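Local structure of BexL (Amycolatopsis orientalis, 4XRW) at residues A[22-27]-A[146-151]; A[39-44]-A[93-98]; A[186-191]-A[274-279]; A[224-227]-A[231-234]; A[282-287]-A[297-302]. The protein probably acts as a di-domain aromatase/cyclase that dehydrates, cyclises and aromatises polyketide intermediates in the biosynthesis of BE-7585A. All coordinates share one frame; numbering follows the deposited sequence.

Interaction 1. Residues A[22-27]-A[146-151]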
# COMPACT_ATOMS: atom_id res chain seq x y z
N ARG A 22 -22.00 20.49 6.52
CA ARG A 22 -21.09 20.62 7.65
C ARG A 22 -19.64 20.67 7.24
O ARG A 22 -19.24 20.10 6.22
CB ARG A 22 -21.27 19.46 8.63
CG ARG A 22 -22.42 19.65 9.55
CD ARG A 22 -22.21 18.93 10.85
NE ARG A 22 -23.50 18.74 11.51
CZ ARG A 22 -23.71 17.88 12.50
NH1 ARG A 22 -22.72 17.12 12.95
NH2 ARG A 22 -24.92 17.79 13.04
N GLU A 23 -18.85 21.33 8.09
CA GLU A 23 -17.41 21.46 7.90
C GLU A 23 -16.69 20.91 9.12
O GLU A 23 -17.17 21.04 10.25
CB GLU A 23 -17.03 22.93 7.64
CG GLU A 23 -17.50 23.46 6.28
CD GLU A 23 -17.19 24.94 6.07
OE1 GLU A 23 -17.79 25.80 6.76
OE2 GLU A 23 -16.35 25.25 5.20
N ALA A 24 -15.54 20.27 8.90
CA ALA A 24 -14.70 19.84 10.00
C ALA A 24 -13.27 20.15 9.67
O ALA A 24 -12.91 20.32 8.50
CB ALA A 24 -14.86 18.37 10.28
N GLU A 25 -12.46 20.26 10.72
CA GLU A 25 -11.02 20.45 10.57
C GLU A 25 -10.27 19.78 11.70
O GLU A 25 -10.60 19.93 12.88
CB GLU A 25 -10.60 21.93 10.50
CG GLU A 25 -9.08 22.04 10.25
CD GLU A 25 -8.51 23.45 10.09
OE1 GLU A 25 -7.30 23.61 10.42
OE2 GLU A 25 -9.23 24.37 9.61
N HIS A 26 -9.25 19.04 11.31
CA HIS A 26 -8.33 18.39 12.22
C HIS A 26 -6.91 18.78 11.82
O HIS A 26 -6.64 19.08 10.65
CB HIS A 26 -8.52 16.88 12.18
CG HIS A 26 -9.88 16.43 12.62
ND1 HIS A 26 -10.98 16.44 11.78
CD2 HIS A 26 -10.30 15.94 13.81
CE1 HIS A 26 -12.03 15.98 12.45
NE2 HIS A 26 -11.64 15.67 13.68
N ASP A 27 -5.99 18.84 12.78
CA ASP A 27 -4.60 19.07 12.40
C ASP A 27 -3.65 18.27 13.28
O ASP A 27 -4.05 17.69 14.29
CB ASP A 27 -4.27 20.56 12.41
CG ASP A 27 -4.55 21.21 13.73
OD1 ASP A 27 -3.94 20.79 14.74
OD2 ASP A 27 -5.37 22.15 13.75
N ARG A 146 -19.38 11.71 13.30
CA ARG A 146 -18.56 10.89 14.16
C ARG A 146 -17.58 10.07 13.35
O ARG A 146 -16.44 9.86 13.77
CB ARG A 146 -19.44 9.97 15.02
CG ARG A 146 -20.13 10.73 16.16
CD ARG A 146 -20.72 9.80 17.21
NE ARG A 146 -21.77 9.00 16.61
CZ ARG A 146 -23.05 9.32 16.57
NH1 ARG A 146 -23.51 10.43 17.16
NH2 ARG A 146 -23.89 8.52 15.96
N ALA A 147 -18.03 9.63 12.18
CA ALA A 147 -17.20 8.85 11.28
C ALA A 147 -16.01 9.66 10.80
O ALA A 147 -14.89 9.17 10.79
CB ALA A 147 -18.03 8.36 10.11
N VAL A 148 -16.28 10.88 10.34
CA VAL A 148 -15.25 11.78 9.86
C VAL A 148 -14.26 12.09 10.97
O VAL A 148 -13.03 12.07 10.76
CB VAL A 148 -15.85 13.08 9.27
CG1 VAL A 148 -14.77 14.13 8.99
CG2 VAL A 148 -16.65 12.77 8.04
N ASP A 149 -14.77 12.32 12.18
CA ASP A 149 -13.90 12.63 13.32
C ASP A 149 -12.95 11.49 13.66
O ASP A 149 -11.74 11.70 13.81
CB ASP A 149 -14.72 13.00 14.54
CG ASP A 149 -13.83 13.36 15.74
OD1 ASP A 149 -13.07 14.33 15.62
OD2 ASP A 149 -13.87 12.65 16.76
N THR A 150 -13.52 10.31 13.82
CA THR A 150 -12.79 9.08 14.08
C THR A 150 -11.76 8.83 12.96
O THR A 150 -10.56 8.64 13.21
CB THR A 150 -13.78 7.89 14.18
OG1 THR A 150 -14.63 8.06 15.32
CG2 THR A 150 -13.04 6.56 14.29
N ASN A 151 -12.22 8.86 11.71
CA ASN A 151 -11.30 8.57 10.62
C ASN A 151 -10.20 9.62 10.45
O ASN A 151 -9.05 9.26 10.22
CB ASN A 151 -12.07 8.42 9.30
CG ASN A 151 -11.24 7.77 8.24
OD1 ASN A 151 -11.01 6.56 8.28
ND2 ASN A 151 -10.72 8.58 7.31
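His-26 on edge strand 22-30 and Asp-149 on the long helix 138-166 form a polar link between sheet and helix in the N-terminal domain. The ring nitrogen NE2 of His-26 donates to OD1 of Asp-149 over 2.8 Å, and the bond is nearly straight, with 168° at the hydrogen. OD1 lies at the ring edge, almost in the ring plane, and the ring and carboxylate planes are 35° apart. On the acceptor side the donor comes to the anti side of OD1, somewhat out of the carboxylate plane. The two side chains cross at about a right angle. The CB of His-26 points toward the helix, and with CG beside the backbone N the ring leads with its NE2 end. Asp-149 starts less directly and swings its carboxylate across to the strand through CG anti to the backbone N. In a helix-grip fold a long helix is held by a curved antiparallel sheet, and here the local axes of strand and helix run within 14° of each other, 9.5 Å apart. Two residues back along the strand, the CB of Ala-24 rests loosely on CG1 of Val-148 at 4.4 Å, the apolar half of the contact, with the buried valine also lying against His-129. OD1 of Asp-149 has a second partner in Arg-153, one turn further along the helix, so histidine and arginine converge on one oxygen; this probably stabilises the carboxylate's negative charge. Leu-156 and Ser-152 also touch the His-26 side chain.

Interaction 2. Residues A[39-44]-A[93-98]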
# COMPACT_ATOMS: atom_id res chain seq x y z
N ARG A 39 4.47 16.86 -0.98
CA ARG A 39 4.86 15.94 -2.05
C ARG A 39 4.35 14.53 -1.82
O ARG A 39 3.96 13.85 -2.76
CB ARG A 39 6.39 15.92 -2.22
CG ARG A 39 6.86 15.06 -3.38
CD ARG A 39 8.37 14.89 -3.40
NE ARG A 39 8.84 13.88 -2.44
CZ ARG A 39 8.77 12.56 -2.64
NH1 ARG A 39 8.21 12.06 -3.75
NH2 ARG A 39 9.23 11.73 -1.71
N LEU A 40 4.35 14.08 -0.57
CA LEU A 40 3.96 12.69 -0.28
C LEU A 40 2.45 12.47 -0.44
O LEU A 40 2.00 11.38 -0.82
CB LEU A 40 4.40 12.29 1.13
CG LEU A 40 5.93 12.15 1.33
CD1 LEU A 40 6.29 12.19 2.80
CD2 LEU A 40 6.44 10.85 0.73
N VAL A 41 1.67 13.51 -0.19
CA VAL A 41 0.24 13.42 -0.39
C VAL A 41 -0.12 13.73 -1.84
O VAL A 41 -1.08 13.18 -2.39
CB VAL A 41 -0.50 14.35 0.56
CG1 VAL A 41 -2.03 14.22 0.40
CG2 VAL A 41 -0.08 14.05 2.02
N ALA A 42 0.65 14.60 -2.47
CA ALA A 42 0.32 14.98 -3.85
C ALA A 42 0.67 13.86 -4.83
O ALA A 42 -0.09 13.59 -5.78
CB ALA A 42 1.04 16.27 -4.23
N GLU A 43 1.80 13.20 -4.60
CA GLU A 43 2.28 12.13 -5.48
C GLU A 43 1.82 10.75 -4.97
O GLU A 43 2.36 10.21 -4.01
CB GLU A 43 3.80 12.22 -5.60
CG GLU A 43 4.25 13.57 -6.20
CD GLU A 43 5.76 13.65 -6.48
OE1 GLU A 43 6.48 12.66 -6.26
OE2 GLU A 43 6.21 14.74 -6.92
N VAL A 44 0.79 10.21 -5.62
CA VAL A 44 0.01 9.10 -5.04
C VAL A 44 0.74 7.78 -5.00
O VAL A 44 0.30 6.84 -4.35
CB VAL A 44 -1.32 8.91 -5.81
CG1 VAL A 44 -2.09 10.24 -5.84
CG2 VAL A 44 -1.09 8.41 -7.21
N ARG A 93 0.50 24.85 -1.22
CA ARG A 93 0.57 23.54 -0.58
C ARG A 93 -0.84 23.13 -0.15
O ARG A 93 -1.08 22.80 1.01
CB ARG A 93 1.54 23.56 0.62
CG ARG A 93 2.97 24.01 0.26
CD ARG A 93 3.91 23.88 1.44
NE ARG A 93 5.15 24.64 1.26
CZ ARG A 93 5.28 25.93 1.54
NH1 ARG A 93 4.26 26.64 2.01
NH2 ARG A 93 6.45 26.53 1.36
N ARG A 94 -1.78 23.18 -1.10
CA ARG A 94 -3.16 22.74 -0.86
C ARG A 94 -3.57 21.69 -1.88
O ARG A 94 -3.19 21.76 -3.05
CB ARG A 94 -4.16 23.91 -0.94
CG ARG A 94 -4.05 24.93 0.20
CD ARG A 94 -4.94 26.17 -0.03
NE ARG A 94 -6.34 26.04 0.41
CZ ARG A 94 -7.38 25.76 -0.39
NH1 ARG A 94 -7.20 25.54 -1.69
NH2 ARG A 94 -8.61 25.70 0.12
N ILE A 95 -4.36 20.73 -1.41
CA ILE A 95 -4.92 19.69 -2.26
C ILE A 95 -6.41 19.56 -1.90
O ILE A 95 -6.74 19.18 -0.79
CB ILE A 95 -4.25 18.33 -2.05
CG1 ILE A 95 -2.75 18.42 -2.34
CG2 ILE A 95 -4.91 17.29 -2.98
CD1 ILE A 95 -2.00 17.26 -1.89
N SER A 96 -7.28 19.90 -2.84
CA SER A 96 -8.72 19.68 -2.69
C SER A 96 -9.09 18.33 -3.24
O SER A 96 -8.59 17.95 -4.30
CB SER A 96 -9.50 20.76 -3.43
OG SER A 96 -8.95 22.03 -3.13
N PHE A 97 -9.95 17.60 -2.55
CA PHE A 97 -10.38 16.31 -3.09
C PHE A 97 -11.87 16.17 -2.91
O PHE A 97 -12.47 16.80 -2.04
CB PHE A 97 -9.63 15.15 -2.42
CG PHE A 97 -9.71 15.13 -0.91
CD1 PHE A 97 -10.69 14.38 -0.28
CD2 PHE A 97 -8.79 15.83 -0.14
CE1 PHE A 97 -10.77 14.34 1.11
CE2 PHE A 97 -8.86 15.78 1.23
CZ PHE A 97 -9.83 15.05 1.86
N HIS A 98 -12.48 15.35 -3.77
CA HIS A 98 -13.91 15.15 -3.77
C HIS A 98 -14.19 13.68 -4.12
O HIS A 98 -13.80 13.21 -5.17
CB HIS A 98 -14.59 16.08 -4.78
CG HIS A 98 -14.00 17.45 -4.81
ND1 HIS A 98 -14.42 18.45 -3.95
CD2 HIS A 98 -13.01 17.99 -5.56
CE1 HIS A 98 -13.72 19.55 -4.18
NE2 HIS A 98 -12.86 19.30 -5.16
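Ala-42, at the C-terminal end of helix 34-42, comes nearest to Ile-95 in the strand 94-99, with 7.2 Å between their CA atoms. The helix end thus sits against the concave sheet of the N-terminal helix-grip domain. The strand begins at a G1 beta bulge, in which Arg-93, with positive phi (51°), and Arg-94 both face Asp-89. Nearly the whole contact is carried by Ile-95, whose CB points toward the helix. Its CG1 branch stands anti to the carbonyl carbon (chi1 -58°) and extends on through chi2 168°, which brings the methyl CD1 to the helix. There it lies in a shallow notch between two neighbouring residues: CD1 of Ile-95 is 3.8 Å from CG1 of Val-41 and 4.0 Å from CB of Ala-42. The Val-41 side chain meets it at a slant, CG1 being the branch anti to the backbone N. Behind this apolar patch the helix end is pinned by polar bonds: Arg-86 of the neighbouring strand 80-89 reaches the carbonyls of both Val-41 and Ala-42, and Trp-47 also bonds to that of Val-41. A MES molecule, probably from the crystallisation liquor, lies about 5 Å from the Val-41 side chain and may mark a pocket. The isoleucine methyl also reaches the helix backbone, its CD1 lying 3.8 Å from the amide N of Ala-42.

Interaction 3. Residues A[186-191]-A[274-279]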
# COMPACT_ATOMS: atom_id res chain seq x y z
N LYS A 186 1.62 -12.88 -20.45
CA LYS A 186 0.42 -13.48 -19.92
C LYS A 186 0.67 -14.76 -19.13
O LYS A 186 0.06 -14.99 -18.09
CB LYS A 186 -0.58 -13.75 -21.04
CG LYS A 186 -1.77 -14.57 -20.59
CD LYS A 186 -2.84 -14.59 -21.68
CE LYS A 186 -4.18 -15.06 -21.14
NZ LYS A 186 -4.11 -16.37 -20.48
N ASP A 187 1.55 -15.63 -19.63
CA ASP A 187 1.78 -16.89 -18.92
C ASP A 187 2.55 -16.70 -17.62
O ASP A 187 2.38 -17.47 -16.68
CB ASP A 187 2.51 -17.88 -19.84
CG ASP A 187 1.69 -18.21 -21.09
OD1 ASP A 187 0.44 -18.07 -21.04
OD2 ASP A 187 2.29 -18.62 -22.11
N VAL A 188 3.40 -15.68 -17.55
CA VAL A 188 4.13 -15.41 -16.34
C VAL A 188 3.19 -14.74 -15.32
O VAL A 188 3.10 -15.14 -14.15
CB VAL A 188 5.33 -14.49 -16.61
CG1 VAL A 188 6.09 -14.28 -15.34
CG2 VAL A 188 6.25 -15.10 -17.73
N TYR A 189 2.49 -13.72 -15.78
CA TYR A 189 1.44 -13.07 -14.98
C TYR A 189 0.48 -14.08 -14.37
O TYR A 189 0.20 -14.03 -13.17
CB TYR A 189 0.65 -12.10 -15.86
CG TYR A 189 -0.58 -11.50 -15.18
CD1 TYR A 189 -0.48 -10.32 -14.44
CD2 TYR A 189 -1.80 -12.12 -15.27
CE1 TYR A 189 -1.62 -9.77 -13.80
CE2 TYR A 189 -2.93 -11.59 -14.65
CZ TYR A 189 -2.83 -10.41 -13.93
OH TYR A 189 -3.95 -9.90 -13.34
N ASP A 190 -0.08 -14.98 -15.20
CA ASP A 190 -1.05 -15.96 -14.72
C ASP A 190 -0.48 -16.81 -13.61
O ASP A 190 -1.19 -17.16 -12.67
CB ASP A 190 -1.54 -16.89 -15.84
CG ASP A 190 -2.51 -16.20 -16.83
OD1 ASP A 190 -3.06 -15.10 -16.55
OD2 ASP A 190 -2.73 -16.79 -17.91
N PHE A 191 0.78 -17.19 -13.70
CA PHE A 191 1.39 -18.00 -12.64
C PHE A 191 1.36 -17.26 -11.28
O PHE A 191 1.10 -17.87 -10.25
CB PHE A 191 2.84 -18.36 -13.01
CG PHE A 191 3.53 -19.23 -12.00
CD1 PHE A 191 4.20 -18.68 -10.90
CD2 PHE A 191 3.52 -20.61 -12.13
CE1 PHE A 191 4.82 -19.47 -9.98
CE2 PHE A 191 4.14 -21.41 -11.21
CZ PHE A 191 4.81 -20.86 -10.14
N THR A 274 9.85 -11.90 -21.92
CA THR A 274 9.24 -11.13 -20.82
C THR A 274 10.34 -10.81 -19.80
O THR A 274 11.13 -11.70 -19.49
CB THR A 274 8.10 -11.94 -20.12
OG1 THR A 274 6.97 -12.05 -20.99
CG2 THR A 274 7.68 -11.31 -18.78
N THR A 275 10.42 -9.58 -19.26
CA THR A 275 11.24 -9.42 -18.07
C THR A 275 10.27 -9.26 -16.89
O THR A 275 9.37 -8.41 -16.88
CB THR A 275 12.30 -8.29 -18.17
OG1 THR A 275 12.09 -7.30 -17.17
CG2 THR A 275 12.31 -7.67 -19.54
N ALA A 276 10.42 -10.19 -15.96
CA ALA A 276 9.57 -10.30 -14.78
C ALA A 276 10.35 -9.79 -13.61
O ALA A 276 11.48 -10.20 -13.38
CB ALA A 276 9.10 -11.75 -14.55
N SER A 277 9.75 -8.90 -12.83
CA SER A 277 10.39 -8.39 -11.66
C SER A 277 9.50 -8.43 -10.44
O SER A 277 8.29 -8.38 -10.56
CB SER A 277 10.85 -6.95 -11.92
OG SER A 277 9.74 -6.15 -12.29
N SER A 278 10.13 -8.52 -9.28
CA SER A 278 9.50 -8.48 -7.97
C SER A 278 10.17 -7.38 -7.17
O SER A 278 11.36 -7.50 -6.83
CB SER A 278 9.65 -9.81 -7.26
OG SER A 278 9.13 -9.80 -5.96
N GLU A 279 9.41 -6.33 -6.86
CA GLU A 279 9.90 -5.20 -6.06
C GLU A 279 9.36 -5.29 -4.65
O GLU A 279 8.24 -5.74 -4.45
CB GLU A 279 9.49 -3.88 -6.71
CG GLU A 279 10.00 -2.64 -5.98
CD GLU A 279 9.10 -2.15 -4.82
OE1 GLU A 279 8.02 -2.74 -4.52
OE2 GLU A 279 9.50 -1.14 -4.20
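Val-188, buried on the short helix 185-193, splits its two methyls between Thr-274 and Ala-276 on strand 274-284, packing helix against sheet in the C-terminal helix-grip domain. Its CB points toward the strand, and its CA is 7.6 Å from that of Ala-276. The torsion chi1 of -178° sets CG1 anti to the backbone N and CG2 beside it, so the valine forks over two alternate strand residues. The intervening residue Thr-275 puts its side chain on the other side of the sheet. CG1 takes the alanine, with 4.0 Å between CG1 of Val-188 and CB of Ala-276. CG2 meets the threonine tip to tip, 4.2 Å separating CG2 of Val-188 from CG2 of Thr-274. Threonine offers this methyl because its hydroxyl is turned elsewhere: OG1 bonds to the carbonyl of Ala-183, just ahead of the helix, and so the polar atom of a buried residue is satisfied. Around the fork, Phe-266 touches both Val-188 and Ala-276, while Ala-325 and Leu-318 of the long helix 299-326 meet Val-188 and Ala-276 respectively. The short helix is therefore wedged among strands and the C-terminal helix. It is also strapped along one side by a salt bridge spanning one turn, in which NZ of Lys-186 meets the syn lone pair of Asp-190 OD2 at 2.9 Å.

Interaction 4. Residues A[224-227]-A[231-234]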
# COMPACT_ATOMS: atom_id res chain seq x y z
N THR A 224 3.19 -20.72 4.99
CA THR A 224 4.53 -20.95 4.46
C THR A 224 5.44 -21.56 5.52
O THR A 224 5.17 -21.44 6.71
CB THR A 224 5.17 -19.69 3.98
OG1 THR A 224 5.14 -18.73 5.05
CG2 THR A 224 4.41 -19.14 2.81
N ARG A 225 6.51 -22.20 5.07
CA ARG A 225 7.58 -22.62 5.97
C ARG A 225 8.83 -21.88 5.59
O ARG A 225 9.23 -21.90 4.43
CB ARG A 225 7.81 -24.12 5.90
CG ARG A 225 8.98 -24.54 6.81
CD ARG A 225 9.38 -25.98 6.63
NE ARG A 225 8.75 -26.84 7.62
CZ ARG A 225 7.97 -27.88 7.34
NH1 ARG A 225 7.68 -28.21 6.08
NH2 ARG A 225 7.48 -28.61 8.34
N ALA A 226 9.49 -21.26 6.57
CA ALA A 226 10.67 -20.46 6.32
C ALA A 226 11.93 -21.32 6.44
O ALA A 226 11.88 -22.48 6.88
CB ALA A 226 10.72 -19.29 7.28
N LYS A 227 13.06 -20.75 6.04
CA LYS A 227 14.35 -21.45 6.08
C LYS A 227 14.70 -21.97 7.49
O LYS A 227 15.17 -23.09 7.64
CB LYS A 227 15.46 -20.52 5.58
CG LYS A 227 15.64 -20.49 4.07
CD LYS A 227 17.08 -20.12 3.74
CE LYS A 227 18.05 -21.06 4.47
NZ LYS A 227 19.48 -20.64 4.34
N VAL A 231 7.16 -21.47 10.88
CA VAL A 231 6.05 -21.47 9.95
C VAL A 231 5.16 -20.25 10.17
O VAL A 231 5.13 -19.66 11.25
CB VAL A 231 5.22 -22.77 10.05
CG1 VAL A 231 6.06 -23.97 9.64
CG2 VAL A 231 4.66 -22.96 11.46
N HIS A 232 4.47 -19.85 9.12
CA HIS A 232 3.73 -18.59 9.12
C HIS A 232 2.40 -18.69 8.40
O HIS A 232 2.19 -19.52 7.53
CB HIS A 232 4.57 -17.51 8.48
CG HIS A 232 5.87 -17.30 9.17
ND1 HIS A 232 7.07 -17.77 8.67
CD2 HIS A 232 6.17 -16.70 10.35
CE1 HIS A 232 8.05 -17.45 9.50
NE2 HIS A 232 7.53 -16.80 10.53
N THR A 233 1.48 -17.83 8.83
CA THR A 233 0.22 -17.61 8.15
C THR A 233 0.12 -16.09 7.95
O THR A 233 0.12 -15.35 8.92
CB THR A 233 -0.99 -18.13 8.92
OG1 THR A 233 -0.84 -19.54 9.15
CG2 THR A 233 -2.24 -17.91 8.11
N THR A 234 0.07 -15.66 6.70
CA THR A 234 0.27 -14.27 6.32
C THR A 234 -0.79 -13.82 5.33
O THR A 234 -1.12 -14.56 4.42
CB THR A 234 1.66 -14.08 5.66
OG1 THR A 234 2.65 -14.71 6.50
CG2 THR A 234 1.97 -12.62 5.53
O HOH W 1 2.89 -17.10 5.22
O HOH W 2 7.55 -18.22 5.63
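The imidazole of His-232 has the methyl of Ala-226 at its edge, in the ring plane, with 3.9 Å between CE1 of His-232 and CB of Ala-226. Near the same plane lies OG1 of Thr-224, which touches the histidine at its CB rather than at the ring. A chi1 of -59° sets CG beside its own backbone N, so that the ring edge meets the alanine. One water joins ND1 of His-232 to OG1 of Thr-224, though its 2.5 Å distance from OG1 of Thr-224 is doubtfully short. A second water links OG1 of Thr-224 with OG1 of Thr-234. On the opposite face of the sheet, the aliphatic part of Arg-225 lies alongside Val-231, pointing the same way, with CG of Arg-225 4.1 Å from CG1 of Val-231. The backbones are joined by two bonds of 3.0 Å, Thr-224 N to His-232 O and His-232 N to Thr-224 O. Thr-224 and His-232 thus form a hydrogen-bonded antiparallel pair, followed by the non-hydrogen-bonded pair Arg-225 and Val-231, the last before the turn of the beta hairpin of strands 217-225 and 231-241, at the protein surface.

Interaction 5. Residues A[282-287]-A[297-302]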
# COMPACT_ATOMS: atom_id res chain seq x y z
N VAL A 282 10.15 -1.81 2.19
CA VAL A 282 10.02 -2.14 3.59
C VAL A 282 10.32 -0.93 4.46
O VAL A 282 11.23 -0.17 4.15
CB VAL A 282 10.98 -3.28 4.00
CG1 VAL A 282 10.84 -3.59 5.49
CG2 VAL A 282 10.68 -4.55 3.20
N VAL A 283 9.55 -0.78 5.53
CA VAL A 283 9.91 0.10 6.65
C VAL A 283 10.14 -0.76 7.87
O VAL A 283 9.28 -1.56 8.27
CB VAL A 283 8.82 1.15 6.95
CG1 VAL A 283 9.25 2.05 8.13
CG2 VAL A 283 8.52 1.99 5.73
N LEU A 284 11.30 -0.61 8.51
CA LEU A 284 11.61 -1.40 9.70
C LEU A 284 10.97 -0.89 10.98
O LEU A 284 10.67 0.29 11.12
CB LEU A 284 13.12 -1.47 9.90
CG LEU A 284 13.90 -2.22 8.85
CD1 LEU A 284 15.40 -2.05 9.09
CD2 LEU A 284 13.52 -3.67 8.89
N ASN A 285 10.73 -1.83 11.89
CA ASN A 285 10.22 -1.54 13.22
C ASN A 285 11.43 -1.70 14.13
O ASN A 285 11.86 -2.82 14.41
CB ASN A 285 9.10 -2.52 13.59
CG ASN A 285 8.37 -2.13 14.85
OD1 ASN A 285 8.83 -1.27 15.60
ND2 ASN A 285 7.23 -2.76 15.09
N THR A 286 12.00 -0.59 14.56
CA THR A 286 13.24 -0.67 15.34
C THR A 286 12.97 -1.16 16.76
O THR A 286 13.85 -1.70 17.39
CB THR A 286 13.95 0.70 15.38
OG1 THR A 286 13.07 1.67 15.94
CG2 THR A 286 14.34 1.14 13.99
N ALA A 287 11.74 -1.00 17.24
CA ALA A 287 11.40 -1.35 18.63
C ALA A 287 11.58 -2.83 18.93
O ALA A 287 11.74 -3.21 20.10
CB ALA A 287 9.96 -0.95 18.93
N ALA A 297 22.25 -6.64 17.82
CA ALA A 297 21.78 -6.49 16.45
C ALA A 297 21.21 -5.08 16.26
O ALA A 297 20.54 -4.55 17.15
CB ALA A 297 20.74 -7.55 16.11
N GLY A 298 21.48 -4.49 15.09
CA GLY A 298 21.04 -3.14 14.80
C GLY A 298 20.26 -3.01 13.50
O GLY A 298 19.85 -4.00 12.89
N VAL A 299 20.04 -1.78 13.07
CA VAL A 299 19.26 -1.50 11.87
C VAL A 299 19.88 -2.18 10.66
O VAL A 299 19.19 -2.80 9.86
CB VAL A 299 19.14 0.01 11.62
CG1 VAL A 299 18.83 0.31 10.17
CG2 VAL A 299 18.09 0.62 12.55
N ALA A 300 21.20 -2.05 10.52
CA ALA A 300 21.89 -2.66 9.38
C ALA A 300 21.63 -4.17 9.31
O ALA A 300 21.43 -4.71 8.22
CB ALA A 300 23.39 -2.38 9.46
N GLU A 301 21.66 -4.84 10.47
CA GLU A 301 21.43 -6.28 10.52
C GLU A 301 19.97 -6.61 10.19
O GLU A 301 19.68 -7.64 9.58
CB GLU A 301 21.78 -6.86 11.89
CG GLU A 301 23.29 -7.00 12.18
CD GLU A 301 23.99 -5.66 12.43
OE1 GLU A 301 23.34 -4.69 12.90
OE2 GLU A 301 25.21 -5.59 12.16
N ALA A 302 19.05 -5.75 10.63
CA ALA A 302 17.64 -5.97 10.34
C ALA A 302 17.38 -5.79 8.84
O ALA A 302 16.62 -6.56 8.26
CB ALA A 302 16.76 -5.01 11.15
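Next to Val-299, which packs on Thr-286, the backbone N of Gly-298 donates to OE1 of Glu-301 at 2.9 Å, bent to 141° at the hydrogen. The donor reaches the anti side of OE1, 33° out of the carboxylate plane. Gly-298 is the N-cap of helix 299-326 and Glu-301 sits three residues on, so this is the backbone-donor half of a capping box; the bend at chi2 (73°) folds the glutamate back to the helix start. Strand 274-284 leads into this region, and its last residue, Leu-284, turns its CB toward the first turn of the helix, the long helix that the sheet grips in the C-terminal helix-grip domain. There CD1 of Leu-284 reaches CB of Ala-302 at 3.9 Å and, less closely, CG1 of Val-299 at 4.3 Å. The same methyl stands 3.9 Å from the carbonyl O of Val-299. Ala-302 is buried, and CD2 of Leu-284 also approaches its CB. Further out, where the strand has ended, CG2 of Thr-286 touches CG2 of Val-299 at 4.1 Å, the two branched side chains meeting at an angle. Leu-171 packs against both, beside the start of strand 172-181.

How the interactions relate
From the N terminus, interaction 1 closes a loop of 118 intervening residues in the first domain, joining edge strand 22-30 to helix 138-166. Interaction 2 nests inside it and seats helix 34-42 on the same sheet; its centre is about 18 Å from that of interaction 1. The chain then enters the second domain, where 186-191 with 274-279 docks on strand 274-284 a short helix placed in the chain order much as helix 34-42 is in the first. Nested in that loop, 224-227 with 231-234 closes a hairpin of the second sheet. Interaction 5 follows in series, its strand segment continuing the strand used by interaction 3 and fastening the start of helix 299-326. No two contacts cross along the chain.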